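Local coordinates for protein putative glycosyl hydrolase (Bacteroides thetaiotaomicron VPI-5482, PDB 3K11) that is probably a glycoside hydrolase of family 88, a group to which hydrolase activity is generally assigned, though its own substrate is not established, at residues 46-51 with 71-76; 80-85 with 396-401. All coordinates share one frame; numbering follows the deposited sequence.

Interaction 1 (46-51 with 71-76)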
ATOM      1  N   GLU A  46      31.560  17.898 -19.650  1.00 28.51           N
ATOM      2  CA  GLU A  46      31.694  16.446 -19.571  1.00 28.35           C
ATOM      3  C   GLU A  46      31.296  15.667 -20.800  1.00 28.48           C
ATOM      4  O   GLU A  46      31.172  14.426 -20.751  1.00 27.49           O
ATOM      5  CB  GLU A  46      30.856  15.959 -18.385  1.00 29.22           C
ATOM      6  CG  GLU A  46      31.443  16.356 -17.053  1.00 32.11           C
ATOM      7  CD  GLU A  46      32.795  15.688 -16.801  1.00 40.22           C
ATOM      8  OE1 GLU A  46      33.202  14.768 -17.550  1.00 37.13           O
ATOM      9  OE2 GLU A  46      33.445  16.096 -15.854  1.00 37.20           O
ATOM     10  N   THR A  47      31.012  16.374 -21.888  1.00 25.63           N
ATOM     11  CA  THR A  47      30.656  15.752 -23.150  1.00 26.91           C
ATOM     12  C   THR A  47      31.477  16.368 -24.283  1.00 25.95           C
ATOM     13  O   THR A  47      30.919  16.898 -25.248  1.00 25.63           O
ATOM     14  CB  THR A  47      29.139  15.860 -23.410  1.00 27.44           C
ATOM     15  OG1 THR A  47      28.689  17.225 -23.276  1.00 25.27           O
ATOM     16  CG2 THR A  47      28.369  14.920 -22.421  1.00 22.92           C
ATOM     17  N   PRO A  48      32.806  16.217 -24.218  1.00 25.19           N
ATOM     18  CA  PRO A  48      33.675  16.846 -25.215  1.00 24.16           C
ATOM     19  C   PRO A  48      33.431  16.328 -26.631  1.00 24.69           C
ATOM     20  O   PRO A  48      33.285  15.155 -26.834  1.00 28.02           O
ATOM     21  CB  PRO A  48      35.083  16.495 -24.735  1.00 24.14           C
ATOM     22  CG  PRO A  48      34.930  15.241 -23.917  1.00 24.27           C
ATOM     23  CD  PRO A  48      33.592  15.436 -23.236  1.00 24.93           C
ATOM     24  N   ALA A  49      33.405  17.229 -27.593  1.00 26.06           N
ATOM     25  CA  ALA A  49      33.213  16.854 -28.982  1.00 25.95           C
ATOM     26  C   ALA A  49      34.553  16.892 -29.684  1.00 24.82           C
ATOM     27  O   ALA A  49      34.816  17.795 -30.472  1.00 24.75           O
ATOM     28  CB  ALA A  49      32.185  17.808 -29.648  1.00 24.11           C
ATOM     29  N   ARG A  50      35.426  15.932 -29.381  1.00 23.38           N
ATOM     30  CA  ARG A  50      36.743  15.859 -30.013  1.00 23.38           C
ATOM     31  C   ARG A  50      37.141  14.427 -30.195  1.00 21.73           C
ATOM     32  O   ARG A  50      36.665  13.547 -29.466  1.00 22.50           O
ATOM     33  CB  ARG A  50      37.854  16.437 -29.119  1.00 25.75           C
ATOM     34  CG  ARG A  50      37.530  17.691 -28.420  1.00 31.89           C
ATOM     35  CD  ARG A  50      38.745  18.279 -27.718  1.00 30.48           C
ATOM     36  NE  ARG A  50      38.399  19.612 -27.271  1.00 32.70           N
ATOM     37  CZ  ARG A  50      37.787  19.894 -26.136  1.00 31.80           C
ATOM     38  NH1 ARG A  50      37.500  18.952 -25.250  1.00 31.45           N
ATOM     39  NH2 ARG A  50      37.531  21.160 -25.843  1.00 41.75           N
ATOM     40  N   VAL A  51      38.044  14.229 -31.141  1.00 20.86           N
ATOM     41  CA  VAL A  51      38.705  12.944 -31.379  1.00 21.83           C
ATOM     42  C   VAL A  51      40.098  13.028 -30.767  1.00 22.32           C
ATOM     43  O   VAL A  51      40.809  14.013 -30.959  1.00 20.86           O
ATOM     44  CB  VAL A  51      38.775  12.600 -32.885  1.00 21.61           C
ATOM     45  CG1 VAL A  51      39.534  11.309 -33.147  1.00 20.70           C
ATOM     46  CG2 VAL A  51      37.328  12.513 -33.454  1.00 21.49           C
ATOM     47  N   GLN A  71      39.668   7.808 -30.934  1.00 20.95           N
ATOM     48  CA  GLN A  71      38.417   7.593 -30.267  1.00 22.62           C
ATOM     49  C   GLN A  71      37.821   8.950 -29.911  1.00 21.98           C
ATOM     50  O   GLN A  71      38.532   9.948 -29.837  1.00 22.06           O
ATOM     51  CB  GLN A  71      38.595   6.772 -29.005  1.00 22.20           C
ATOM     52  CG  GLN A  71      39.427   7.466 -27.950  1.00 22.18           C
ATOM     53  CD  GLN A  71      39.484   6.730 -26.638  1.00 29.98           C
ATOM     54  OE1 GLN A  71      39.135   5.543 -26.547  1.00 28.12           O
ATOM     55  NE2 GLN A  71      39.903   7.439 -25.598  1.00 25.50           N
ATOM     56  N   LEU A  72      36.538   8.970 -29.642  1.00 23.04           N
ATOM     57  CA  LEU A  72      35.921  10.174 -29.099  1.00 23.31           C
ATOM     58  C   LEU A  72      36.502  10.364 -27.693  1.00 23.48           C
ATOM     59  O   LEU A  72      36.644   9.394 -26.936  1.00 22.73           O
ATOM     60  CB  LEU A  72      34.409   9.999 -29.036  1.00 24.71           C
ATOM     61  CG  LEU A  72      33.660   9.725 -30.352  1.00 24.61           C
ATOM     62  CD1 LEU A  72      32.198   9.670 -30.116  1.00 23.41           C
ATOM     63  CD2 LEU A  72      34.052  10.809 -31.394  1.00 21.50           C
ATOM     64  N   GLU A  73      36.859  11.587 -27.353  1.00 22.52           N
ATOM     65  CA  GLU A  73      37.383  11.886 -26.023  1.00 22.20           C
ATOM     66  C   GLU A  73      36.365  11.459 -24.970  1.00 22.86           C
ATOM     67  O   GLU A  73      35.162  11.770 -25.085  1.00 24.24           O
ATOM     68  CB  GLU A  73      37.680  13.394 -25.896  1.00 23.89           C
ATOM     69  CG  GLU A  73      38.237  13.732 -24.529  1.00 23.87           C
ATOM     70  CD  GLU A  73      38.576  15.165 -24.354  1.00 25.80           C
ATOM     71  OE1 GLU A  73      38.239  15.971 -25.231  1.00 24.77           O
ATOM     72  OE2 GLU A  73      39.144  15.483 -23.288  1.00 27.81           O
ATOM     73  N   ARG A  74      36.816  10.763 -23.930  1.00 22.23           N
ATOM     74  CA  ARG A  74      35.885  10.260 -22.959  1.00 22.22           C
ATOM     75  C   ARG A  74      35.638  11.286 -21.866  1.00 25.64           C
ATOM     76  O   ARG A  74      36.521  11.568 -21.076  1.00 28.58           O
ATOM     77  CB  ARG A  74      36.426   8.981 -22.348  1.00 23.59           C
ATOM     78  CG  ARG A  74      36.789   7.889 -23.333  1.00 27.41           C
ATOM     79  CD  ARG A  74      35.634   7.468 -24.070  1.00 27.48           C
ATOM     80  NE  ARG A  74      35.760   6.160 -24.725  1.00 28.59           N
ATOM     81  CZ  ARG A  74      35.588   5.911 -26.024  1.00 30.88           C
ATOM     82  NH1 ARG A  74      35.456   6.883 -26.922  1.00 27.12           N
ATOM     83  NH2 ARG A  74      35.577   4.661 -26.438  1.00 30.49           N
ATOM     84  N   GLY A  75      34.468  11.881 -21.857  1.00 25.53           N
ATOM     85  CA  GLY A  75      34.008  12.710 -20.734  1.00 26.17           C
ATOM     86  C   GLY A  75      33.168  11.803 -19.855  1.00 28.38           C
ATOM     87  O   GLY A  75      33.191  10.600 -20.039  1.00 30.97           O
ATOM     88  N   ALA A  76      32.414  12.350 -18.910  1.00 29.07           N
ATOM     89  CA  ALA A  76      31.614  11.502 -18.020  1.00 28.44           C
ATOM     90  C   ALA A  76      30.462  10.851 -18.728  1.00 29.74           C
ATOM     91  O   ALA A  76      30.021   9.797 -18.305  1.00 32.24           O
ATOM     92  CB  ALA A  76      31.096  12.315 -16.781  1.00 28.58           C
TER
HETATM   93  O   HOH W   1      32.817  12.351 -26.125  1.00 30.08           O

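Interaction 2 (80-85 with 396-401)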
ATOM      1  N   ALA A  80      26.331   9.598 -27.787  1.00 24.71           N
ATOM      2  CA  ALA A  80      25.300   8.984 -28.620  1.00 25.92           C
ATOM      3  C   ALA A  80      24.642   7.799 -27.970  1.00 22.17           C
ATOM      4  O   ALA A  80      24.098   6.928 -28.664  1.00 23.51           O
ATOM      5  CB  ALA A  80      25.838   8.611 -29.950  1.00 24.22           C
ATOM      6  N   SER A  81      24.587   7.815 -26.637  1.00 23.78           N
ATOM      7  CA  SER A  81      23.841   6.815 -25.932  1.00 24.45           C
ATOM      8  C   SER A  81      22.346   7.220 -26.003  1.00 25.98           C
ATOM      9  O   SER A  81      22.017   8.355 -26.340  1.00 24.28           O
ATOM     10  CB  SER A  81      24.260   6.842 -24.485  1.00 25.83           C
ATOM     11  OG  SER A  81      23.917   8.092 -23.927  1.00 24.23           O
ATOM     12  N   TYR A  82      21.435   6.308 -25.677  1.00 25.85           N
ATOM     13  CA  TYR A  82      20.023   6.716 -25.705  1.00 25.54           C
ATOM     14  C   TYR A  82      19.753   7.768 -24.647  1.00 25.39           C
ATOM     15  O   TYR A  82      18.944   8.662 -24.864  1.00 26.62           O
ATOM     16  CB  TYR A  82      19.095   5.514 -25.551  1.00 26.55           C
ATOM     17  CG  TYR A  82      18.999   4.883 -24.193  1.00 26.28           C
ATOM     18  CD1 TYR A  82      18.127   5.403 -23.240  1.00 27.49           C
ATOM     19  CD2 TYR A  82      19.652   3.724 -23.889  1.00 29.22           C
ATOM     20  CE1 TYR A  82      17.993   4.819 -22.017  1.00 29.20           C
ATOM     21  CE2 TYR A  82      19.507   3.137 -22.662  1.00 30.69           C
ATOM     22  CZ  TYR A  82      18.683   3.706 -21.720  1.00 26.58           C
ATOM     23  OH  TYR A  82      18.465   3.101 -20.483  1.00 33.48           O
ATOM     24  N   GLU A  83      20.480   7.679 -23.529  1.00 23.04           N
ATOM     25  CA  GLU A  83      20.383   8.705 -22.469  1.00 23.28           C
ATOM     26  C   GLU A  83      20.664  10.079 -23.029  1.00 25.27           C
ATOM     27  O   GLU A  83      19.972  11.056 -22.711  1.00 23.83           O
ATOM     28  CB  GLU A  83      21.297   8.390 -21.283  1.00 24.21           C
ATOM     29  CG  GLU A  83      21.059   7.058 -20.602  1.00 21.97           C
ATOM     30  CD  GLU A  83      22.006   5.973 -21.064  1.00 27.54           C
ATOM     31  OE1 GLU A  83      22.058   5.691 -22.261  1.00 25.33           O
ATOM     32  OE2 GLU A  83      22.678   5.372 -20.206  1.00 30.06           O
ATOM     33  N   TRP A  84      21.674  10.183 -23.886  1.00 23.78           N
ATOM     34  CA  TRP A  84      21.977  11.497 -24.442  1.00 24.53           C
ATOM     35  C   TRP A  84      20.998  11.886 -25.537  1.00 24.94           C
ATOM     36  O   TRP A  84      20.761  13.071 -25.739  1.00 26.41           O
ATOM     37  CB  TRP A  84      23.473  11.608 -24.857  1.00 23.34           C
ATOM     38  CG  TRP A  84      24.084  12.764 -24.160  1.00 25.89           C
ATOM     39  CD1 TRP A  84      24.603  13.880 -24.705  1.00 25.31           C
ATOM     40  CD2 TRP A  84      24.099  12.970 -22.735  1.00 25.94           C
ATOM     41  NE1 TRP A  84      24.998  14.741 -23.730  1.00 26.25           N
ATOM     42  CE2 TRP A  84      24.691  14.216 -22.505  1.00 25.82           C
ATOM     43  CE3 TRP A  84      23.658  12.220 -21.645  1.00 24.89           C
ATOM     44  CZ2 TRP A  84      24.883  14.722 -21.228  1.00 26.43           C
ATOM     45  CZ3 TRP A  84      23.847  12.729 -20.353  1.00 25.22           C
ATOM     46  CH2 TRP A  84      24.439  13.966 -20.167  1.00 28.17           C
ATOM     47  N   GLY A  85      20.405  10.899 -26.230  1.00 24.90           N
ATOM     48  CA  GLY A  85      19.281  11.180 -27.130  1.00 22.50           C
ATOM     49  C   GLY A  85      18.214  11.968 -26.359  1.00 24.69           C
ATOM     50  O   GLY A  85      17.656  12.977 -26.852  1.00 25.46           O
ATOM     51  N   ALA A 396      25.008   7.953 -13.648  1.00 25.64           N
ATOM     52  CA  ALA A 396      23.912   7.369 -14.421  1.00 23.71           C
ATOM     53  C   ALA A 396      23.439   8.488 -15.322  1.00 22.94           C
ATOM     54  O   ALA A 396      22.940   9.519 -14.830  1.00 23.24           O
ATOM     55  CB  ALA A 396      22.799   6.934 -13.504  1.00 21.65           C
ATOM     56  N   ALA A 397      23.538   8.284 -16.631  1.00 22.73           N
ATOM     57  CA  ALA A 397      23.262   9.357 -17.590  1.00 23.47           C
ATOM     58  C   ALA A 397      21.762   9.696 -17.700  1.00 24.02           C
ATOM     59  O   ALA A 397      21.354  10.746 -18.221  1.00 22.18           O
ATOM     60  CB  ALA A 397      23.788   8.978 -18.952  1.00 21.49           C
ATOM     61  N   HIS A 398      20.937   8.804 -17.195  1.00 22.33           N
ATOM     62  CA  HIS A 398      19.498   8.883 -17.347  1.00 24.58           C
ATOM     63  C   HIS A 398      18.894  10.048 -16.638  1.00 25.76           C
ATOM     64  O   HIS A 398      17.749  10.379 -16.910  1.00 26.66           O
ATOM     65  CB  HIS A 398      18.837   7.647 -16.734  1.00 25.15           C
ATOM     66  CG  HIS A 398      19.448   6.372 -17.175  1.00 23.39           C
ATOM     67  ND1 HIS A 398      20.630   5.908 -16.660  1.00 25.90           N
ATOM     68  CD2 HIS A 398      19.061   5.476 -18.120  1.00 26.11           C
ATOM     69  CE1 HIS A 398      20.947   4.783 -17.278  1.00 24.28           C
ATOM     70  NE2 HIS A 398      19.988   4.481 -18.129  1.00 24.56           N
ATOM     71  N   GLY A 399      19.614  10.621 -15.669  1.00 23.40           N
ATOM     72  CA  GLY A 399      19.038  11.734 -14.920  1.00 26.48           C
ATOM     73  C   GLY A 399      19.051  13.060 -15.646  1.00 24.46           C
ATOM     74  O   GLY A 399      18.219  13.943 -15.392  1.00 26.92           O
ATOM     75  N   TYR A 400      20.003  13.219 -16.566  1.00 22.92           N
ATOM     76  CA  TYR A 400      20.337  14.562 -17.064  1.00 23.56           C
ATOM     77  C   TYR A 400      19.277  15.137 -18.013  1.00 22.19           C
ATOM     78  O   TYR A 400      18.805  16.274 -17.794  1.00 22.92           O
ATOM     79  CB  TYR A 400      21.781  14.539 -17.657  1.00 24.16           C
ATOM     80  CG  TYR A 400      22.735  14.337 -16.512  1.00 26.30           C
ATOM     81  CD1 TYR A 400      23.121  15.409 -15.724  1.00 25.22           C
ATOM     82  CD2 TYR A 400      23.078  13.066 -16.088  1.00 23.58           C
ATOM     83  CE1 TYR A 400      23.896  15.222 -14.565  1.00 23.04           C
ATOM     84  CE2 TYR A 400      23.878  12.874 -14.931  1.00 25.92           C
ATOM     85  CZ  TYR A 400      24.280  13.960 -14.195  1.00 26.50           C
ATOM     86  OH  TYR A 400      25.020  13.797 -13.037  1.00 22.71           O
ATOM     87  N   GLY A 401      18.939  14.371 -19.057  1.00 21.67           N
ATOM     88  CA  GLY A 401      17.937  14.763 -20.056  1.00 22.60           C
ATOM     89  C   GLY A 401      16.634  15.124 -19.393  1.00 23.72           C
ATOM     90  O   GLY A 401      16.073  16.195 -19.605  1.00 23.40           O
TER
HETATM   91  O   HOH W   2      19.517  11.755 -19.942  1.00 22.21           O
HETATM   92  O   HOH W   3      24.231   5.707 -17.796  1.00 25.36           O

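Interaction 1 (46-51 with 71-76)
The guanidinium of Arg50 meets the carboxylate of Glu73 at its edge: Glu73 OE1 sits 3.1 Å from Arg50 NH1, only 7° out of the guanidinium plane, and takes the N-H on its syn side. The two planes are 54° apart, and OE1 is the carboxylate oxygen in this salt bridge. Both chains run side by side in the same direction; Glu73, with CG anti to the backbone N and extended beyond, reaches across the ring of Pro48 at about a right angle, bringing OE1 to 3.2 Å from Pro48 CB. Glu73 N also donates to Arg50 O at 2.9 Å along a nearly straight line (172° at the hydrogen). At the far end Glu46, its chain bent at chi2, accepts from Ala76 N through OE1 at 2.9 Å, a distinctly bent bond met on the anti side and out of the carboxylate plane. At the same end Gly75 CA lies 3.3 Å from Glu46 O, a CA-H...O contact. The segments run antiparallel; Val51, on the central strand of a small three-stranded sheet, forms a non-hydrogen-bonded pair with Leu72 on an outer strand, and a water bridges Pro48 O and Glu73 O. Gly75 O also bonds Ser9 of the second subunit. The chemistry thus gives two carboxylates different roles: Glu46 ties down a main-chain N-H, whereas Glu73, midway, balances Arg50, an ion pair probably weakened by solvent around the exposed arginine.

Interaction 2 (80-85 with 396-401)
Ala397 O and Glu83 O are joined by a water that donates to both, at 2.7 Å to Ala397 O and 2.9 Å to Glu83 O, and accepts from Gly401 N at 2.8 Å. Three main-chain groups therefore hold one water between the first turn of helix 82-98, N-capped by Ser81 OG, and the 3-10 turn 397-399 leading into helix 400-416; the two helices belong to the (alpha/alpha)6-barrel fold of this family. A second water spans Glu83 OE2 and Ala397 N, so both bridges connect Glu83 with Ala397, and Glu83 CB approaches Ala397 CB to 3.5 Å. With CG anti to the carbonyl carbon (chi1 -58°), Glu83 lays CG over one face of the His398 ring in a CH-pi contact, 3.7 Å from the centroid and 15° off the normal; the bend at chi2 then turns the carboxylate. Tyr82 OH approaches the same imidazole at its edge, in the ring plane, while the two rings are inclined at 66°. Glu83 OE2 also has a weak, long ion pair with Arg78. Beyond Ala397, the indole of Trp84 presents its six-membered end to Tyr400, and its NE1 is hydrogen-bonded to Tyr106. There Trp84 CH2 comes within 3.7 Å of Tyr400 CB.

The centres of interactions 1 and 2 lie about 15 Å apart, and the two meet directly where Thr47 CG2 packs 3.6 Å from Trp84 NE1. Tyr106 joins them a second time: its hydroxyl is hydrogen-bonded to both Thr47 OG1 and Trp84 NE1. Along the chain they follow in series, strand 70-72 preceding helix 82-98, yet their settings differ. Interaction 1 is partly buried, about 22 Å from the chain centre, whereas interaction 2 is buried at about 8 Å and brings together segments with 310 residues between them. Both touch the second subunit. A bound 1,2-ethanediol, probably from the crystallisation liquor, lies about 4 Å from the Tyr82 side chain in interaction 2.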